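Extracellular solute-binding protein family 1 (Arthrobacter chlorophenolicus, PDB 4R2F) probably serves as the sugar-binding component of a bacterial transport system, capturing laminaribiose in its ligand pocket. Local coordinates at residues Thr98-Gln110 with Thr385-Gly397. Numbering follows the deposited sequence.
Sequences TGGGFQAFQFEEQ and TALSANLAALDGG. With BGC (beta-D-glucopyranose), chain B.
The CA atoms come nearest at Phe102 with Ala392, just before helix 103-109, and at Gln106 with Ala389; the axes of helices 103-109 and 389-396 approach to 7.1 Å, their N-to-C directions at 124°, nearer antiparallel than parallel. Small residues permit the close approach: Ala392 CB comes within 3.5 Å of Phe102 O and also meets CB of Gln106. On Phe102, CG stands anti to the carbonyl carbon (chi1 -43°), which lays one ring face against Leu391; CB of that leucine makes a CH-pi contact 3.9 Å from the ring centroid, while CB of Asp395 sits at the ring edge. Leu387 crosses the same side chain at about a right angle, with CD2 near CE1, and its CB reaches CZ of Phe105 at 3.6 Å. The Phe105 ring in turn carries the Ser388 backbone over one face. In the solute-binding protein fold, sugar sits in a cleft between two lobes; Gly100, Gly101 and Asp395 belong to that pocket. The Asp395 carboxylate grips one glucose with both oxygens, OD1 accepting from O6 and OD2 from O4, each at 2.5 Å. O4 also accepts from Gly101 N at 2.8 Å, so the glycine-rich loop and the aspartate hold it jointly. Separately, a water ties Asp395 OD2 to Phe102 N. The glucose is also hydrogen-bonded to Asp154, His207 and Asn311. An alanine in place of Phe102 would probably leave Leu391 and Leu387 without their shared aromatic partner and Asp395 less firmly positioned beside the sugar. Farther along, the poorly ordered Glu109 forms a salt bridge with Lys430 through OE1.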
loop_
_atom_site.group_PDB
_atom_site.type_symbol
_atom_site.label_atom_id
_atom_site.label_comp_id
_atom_site.label_asym_id
_atom_site.label_seq_id
_atom_site.Cartn_x
_atom_site.Cartn_y
_atom_site.Cartn_z
ATOM N N THR A 98 -4.995 -5.517 -11.657
ATOM C CA THR A 98 -4.691 -4.768 -10.454
ATOM C C THR A 98 -3.321 -4.121 -10.679
ATOM O O THR A 98 -2.782 -4.135 -11.784
ATOM C CB THR A 98 -4.660 -5.664 -9.210
ATOM O OG1 THR A 98 -3.612 -6.653 -9.323
ATOM C CG2 THR A 98 -5.968 -6.345 -9.054
ATOM N N GLY A 99 -2.773 -3.505 -9.659
ATOM C CA GLY A 99 -1.466 -2.863 -9.810
ATOM C C GLY A 99 -1.354 -1.727 -8.840
ATOM O O GLY A 99 -1.916 -1.777 -7.746
ATOM N N GLY A 100 -0.632 -0.694 -9.244
ATOM C CA GLY A 100 -0.397 0.429 -8.390
ATOM C C GLY A 100 -1.687 1.109 -7.983
ATOM O O GLY A 100 -2.674 1.089 -8.710
ATOM N N GLY A 101 -1.669 1.710 -6.801
ATOM C CA GLY A 101 -2.837 2.408 -6.260
ATOM C C GLY A 101 -3.376 3.513 -7.150
ATOM O O GLY A 101 -4.570 3.761 -7.135
ATOM N N PHE A 102 -2.499 4.170 -7.915
ATOM C CA PHE A 102 -2.874 5.329 -8.761
ATOM C C PHE A 102 -2.592 5.175 -10.228
ATOM O O PHE A 102 -2.856 6.069 -10.979
ATOM C CB PHE A 102 -2.166 6.581 -8.226
ATOM C CG PHE A 102 -2.204 6.667 -6.723
ATOM C CD1 PHE A 102 -3.388 6.960 -6.076
ATOM C CD2 PHE A 102 -1.093 6.337 -5.972
ATOM C CE1 PHE A 102 -3.448 6.997 -4.704
ATOM C CE2 PHE A 102 -1.140 6.375 -4.599
ATOM C CZ PHE A 102 -2.321 6.706 -3.971
ATOM N N GLN A 103 -2.069 4.022 -10.602
ATOM C CA GLN A 103 -1.781 3.630 -11.971
ATOM C C GLN A 103 -2.934 3.902 -12.981
ATOM O O GLN A 103 -2.720 4.383 -14.087
ATOM C CB GLN A 103 -1.444 2.134 -11.870
ATOM C CG GLN A 103 -1.286 1.335 -13.115
ATOM C CD GLN A 103 -0.720 -0.042 -12.778
ATOM O OE1 GLN A 103 0.235 -0.153 -12.013
ATOM N NE2 GLN A 103 -1.298 -1.074 -13.354
ATOM N N ALA A 104 -4.160 3.609 -12.582
ATOM C CA ALA A 104 -5.308 3.842 -13.441
ATOM C C ALA A 104 -5.415 5.328 -13.883
ATOM O O ALA A 104 -5.871 5.612 -14.985
ATOM C CB ALA A 104 -6.562 3.408 -12.725
ATOM N N PHE A 105 -5.008 6.273 -13.034
ATOM C CA PHE A 105 -5.073 7.683 -13.417
ATOM C C PHE A 105 -4.036 8.053 -14.506
ATOM O O PHE A 105 -4.319 8.883 -15.344
ATOM C CB PHE A 105 -4.935 8.615 -12.210
ATOM C CG PHE A 105 -6.083 8.521 -11.240
ATOM C CD1 PHE A 105 -7.225 9.271 -11.432
ATOM C CD2 PHE A 105 -6.037 7.636 -10.158
ATOM C CE1 PHE A 105 -8.284 9.162 -10.549
ATOM C CE2 PHE A 105 -7.082 7.535 -9.267
ATOM C CZ PHE A 105 -8.208 8.296 -9.463
ATOM N N GLN A 106 -2.851 7.447 -14.456
ATOM C CA GLN A 106 -1.827 7.659 -15.460
ATOM C C GLN A 106 -2.338 7.136 -16.773
ATOM O O GLN A 106 -2.254 7.815 -17.794
ATOM C CB GLN A 106 -0.528 6.937 -15.115
ATOM C CG GLN A 106 0.622 7.277 -16.044
ATOM C CD GLN A 106 0.786 8.783 -16.241
ATOM O OE1 GLN A 106 0.904 9.272 -17.368
ATOM N NE2 GLN A 106 0.788 9.526 -15.141
ATOM N N PHE A 107 -2.885 5.925 -16.776
ATOM C CA PHE A 107 -3.304 5.333 -18.055
ATOM C C PHE A 107 -4.553 5.998 -18.594
ATOM O O PHE A 107 -4.792 6.036 -19.808
ATOM C CB PHE A 107 -3.423 3.794 -17.963
ATOM C CG PHE A 107 -2.110 3.122 -17.713
ATOM C CD1 PHE A 107 -1.031 3.365 -18.562
ATOM C CD2 PHE A 107 -1.920 2.277 -16.621
ATOM C CE1 PHE A 107 0.201 2.785 -18.332
ATOM C CE2 PHE A 107 -0.685 1.703 -16.385
ATOM C CZ PHE A 107 0.376 1.953 -17.241
ATOM N N GLU A 108 -5.343 6.583 -17.717
ATOM C CA GLU A 108 -6.482 7.353 -18.198
ATOM C C GLU A 108 -6.028 8.608 -18.926
ATOM O O GLU A 108 -6.559 8.958 -19.977
ATOM C CB GLU A 108 -7.381 7.744 -17.051
ATOM C CG GLU A 108 -8.702 8.316 -17.518
ATOM C CD GLU A 108 -8.865 9.776 -17.196
ATOM O OE1 GLU A 108 -7.995 10.342 -16.512
ATOM O OE2 GLU A 108 -9.902 10.337 -17.585
ATOM N N GLU A 109 -5.041 9.282 -18.357
ATOM C CA GLU A 109 -4.487 10.510 -18.963
ATOM C C GLU A 109 -3.924 10.173 -20.339
ATOM O O GLU A 109 -4.071 10.931 -21.264
ATOM C CB GLU A 109 -3.415 11.091 -18.033
ATOM C CG GLU A 109 -2.674 12.334 -18.497
ATOM C CD GLU A 109 -2.028 13.055 -17.320
ATOM O OE1 GLU A 109 -0.830 12.826 -17.029
ATOM O OE2 GLU A 109 -2.742 13.826 -16.648
ATOM N N GLN A 110 -3.345 8.988 -20.480
ATOM C CA GLN A 110 -2.754 8.556 -21.741
ATOM C C GLN A 110 -3.792 7.988 -22.677
ATOM O O GLN A 110 -3.463 7.614 -23.772
ATOM C CB GLN A 110 -1.699 7.461 -21.519
ATOM C CG GLN A 110 -0.455 7.903 -20.771
ATOM C CD GLN A 110 0.467 6.732 -20.431
ATOM O OE1 GLN A 110 0.417 5.662 -21.046
ATOM N NE2 GLN A 110 1.318 6.948 -19.462
ATOM N N THR A 385 -6.792 15.879 -1.191
ATOM C CA THR A 385 -7.644 14.700 -1.087
ATOM C C THR A 385 -7.837 14.026 -2.434
ATOM O O THR A 385 -7.774 12.797 -2.542
ATOM C CB THR A 385 -9.013 15.089 -0.505
ATOM O OG1 THR A 385 -8.824 15.553 0.835
ATOM C CG2 THR A 385 -9.986 13.898 -0.495
ATOM N N ALA A 386 -8.126 14.827 -3.445
ATOM C CA ALA A 386 -8.397 14.322 -4.767
ATOM C C ALA A 386 -7.211 13.568 -5.364
ATOM O O ALA A 386 -6.083 14.029 -5.304
ATOM C CB ALA A 386 -8.806 15.468 -5.679
ATOM N N LEU A 387 -7.488 12.397 -5.930
ATOM C CA LEU A 387 -6.465 11.576 -6.592
ATOM C C LEU A 387 -6.199 12.079 -8.001
ATOM O O LEU A 387 -7.057 12.737 -8.578
ATOM C CB LEU A 387 -6.953 10.122 -6.654
ATOM C CG LEU A 387 -7.336 9.510 -5.310
ATOM C CD1 LEU A 387 -7.614 8.012 -5.444
ATOM C CD2 LEU A 387 -6.280 9.805 -4.262
ATOM N N SER A 388 -5.036 11.738 -8.569
ATOM C CA SER A 388 -4.640 12.206 -9.913
ATOM C C SER A 388 -3.449 11.427 -10.453
ATOM O O SER A 388 -2.814 10.675 -9.716
ATOM C CB SER A 388 -4.284 13.696 -9.895
ATOM O OG SER A 388 -3.097 13.902 -9.158
ATOM N N ALA A 389 -3.137 11.619 -11.731
ATOM C CA ALA A 389 -2.044 10.901 -12.392
ATOM C C ALA A 389 -0.703 11.217 -11.764
ATOM O O ALA A 389 0.185 10.373 -11.743
ATOM C CB ALA A 389 -2.009 11.221 -13.873
ATOM N N ASN A 390 -0.546 12.425 -11.240
ATOM C CA ASN A 390 0.716 12.749 -10.584
ATOM C C ASN A 390 1.042 11.801 -9.433
ATOM O O ASN A 390 2.205 11.599 -9.116
ATOM C CB ASN A 390 0.720 14.172 -10.075
ATOM C CG ASN A 390 1.074 15.182 -11.162
ATOM O OD1 ASN A 390 1.620 14.853 -12.240
ATOM N ND2 ASN A 390 0.776 16.420 -10.870
ATOM N N LEU A 391 0.022 11.231 -8.805
ATOM C CA LEU A 391 0.249 10.266 -7.731
ATOM C C LEU A 391 0.858 8.999 -8.286
ATOM O O LEU A 391 1.678 8.361 -7.617
ATOM C CB LEU A 391 -1.024 9.964 -6.979
ATOM C CG LEU A 391 -1.622 11.154 -6.248
ATOM C CD1 LEU A 391 -2.886 10.717 -5.515
ATOM C CD2 LEU A 391 -0.631 11.741 -5.273
ATOM N N ALA A 392 0.487 8.656 -9.513
ATOM C CA ALA A 392 1.070 7.517 -10.187
ATOM C C ALA A 392 2.592 7.694 -10.342
ATOM O O ALA A 392 3.366 6.756 -10.093
ATOM C CB ALA A 392 0.419 7.300 -11.534
ATOM N N ALA A 393 3.019 8.885 -10.747
ATOM C CA ALA A 393 4.466 9.167 -10.959
ATOM C C ALA A 393 5.226 9.229 -9.634
ATOM O O ALA A 393 6.332 8.703 -9.494
ATOM C CB ALA A 393 4.645 10.454 -11.727
ATOM N N LEU A 394 4.590 9.823 -8.635
ATOM C CA LEU A 394 5.144 9.817 -7.310
ATOM C C LEU A 394 5.370 8.401 -6.808
ATOM O O LEU A 394 6.466 8.056 -6.407
ATOM C CB LEU A 394 4.252 10.598 -6.360
ATOM C CG LEU A 394 4.485 10.400 -4.873
ATOM C CD1 LEU A 394 5.867 10.877 -4.488
ATOM C CD2 LEU A 394 3.426 11.145 -4.065
ATOM N N ASP A 395 4.331 7.583 -6.862
ATOM C CA ASP A 395 4.345 6.243 -6.274
ATOM C C ASP A 395 5.299 5.269 -6.979
ATOM O O ASP A 395 6.034 4.543 -6.326
ATOM C CB ASP A 395 2.913 5.689 -6.307
ATOM C CG ASP A 395 2.783 4.309 -5.695
ATOM O OD1 ASP A 395 3.275 4.107 -4.571
ATOM O OD2 ASP A 395 2.148 3.440 -6.321
ATOM N N GLY A 396 5.282 5.265 -8.305
ATOM C CA GLY A 396 6.022 4.283 -9.084
ATOM C C GLY A 396 7.389 4.716 -9.595
ATOM O O GLY A 396 8.095 3.908 -10.167
ATOM N N GLY A 397 7.752 5.981 -9.399
ATOM C CA GLY A 397 8.923 6.549 -10.061
ATOM C C GLY A 397 10.208 6.509 -9.244
ATOM O O GLY A 397 10.228 6.203 -8.041
HETATM C C2 BGC B . 0.243 -0.489 -2.462
HETATM C C3 BGC B . -0.070 0.125 -3.827
HETATM C C4 BGC B . 1.138 0.899 -4.336
HETATM C C5 BGC B . 2.367 -0.000 -4.351
HETATM C C6 BGC B . 3.637 0.770 -4.738
HETATM C C1 BGC B . 1.432 -1.409 -2.679
HETATM O O2 BGC B . -0.873 -1.209 -1.954
HETATM O O3 BGC B . -1.202 0.989 -3.737
HETATM O O4 BGC B . 0.908 1.322 -5.674
HETATM O O5 BGC B . 2.557 -0.604 -3.067
HETATM O O6 BGC B . 3.966 1.802 -3.783
HETATM O O HOH W 1 0.416 3.832 -8.326
#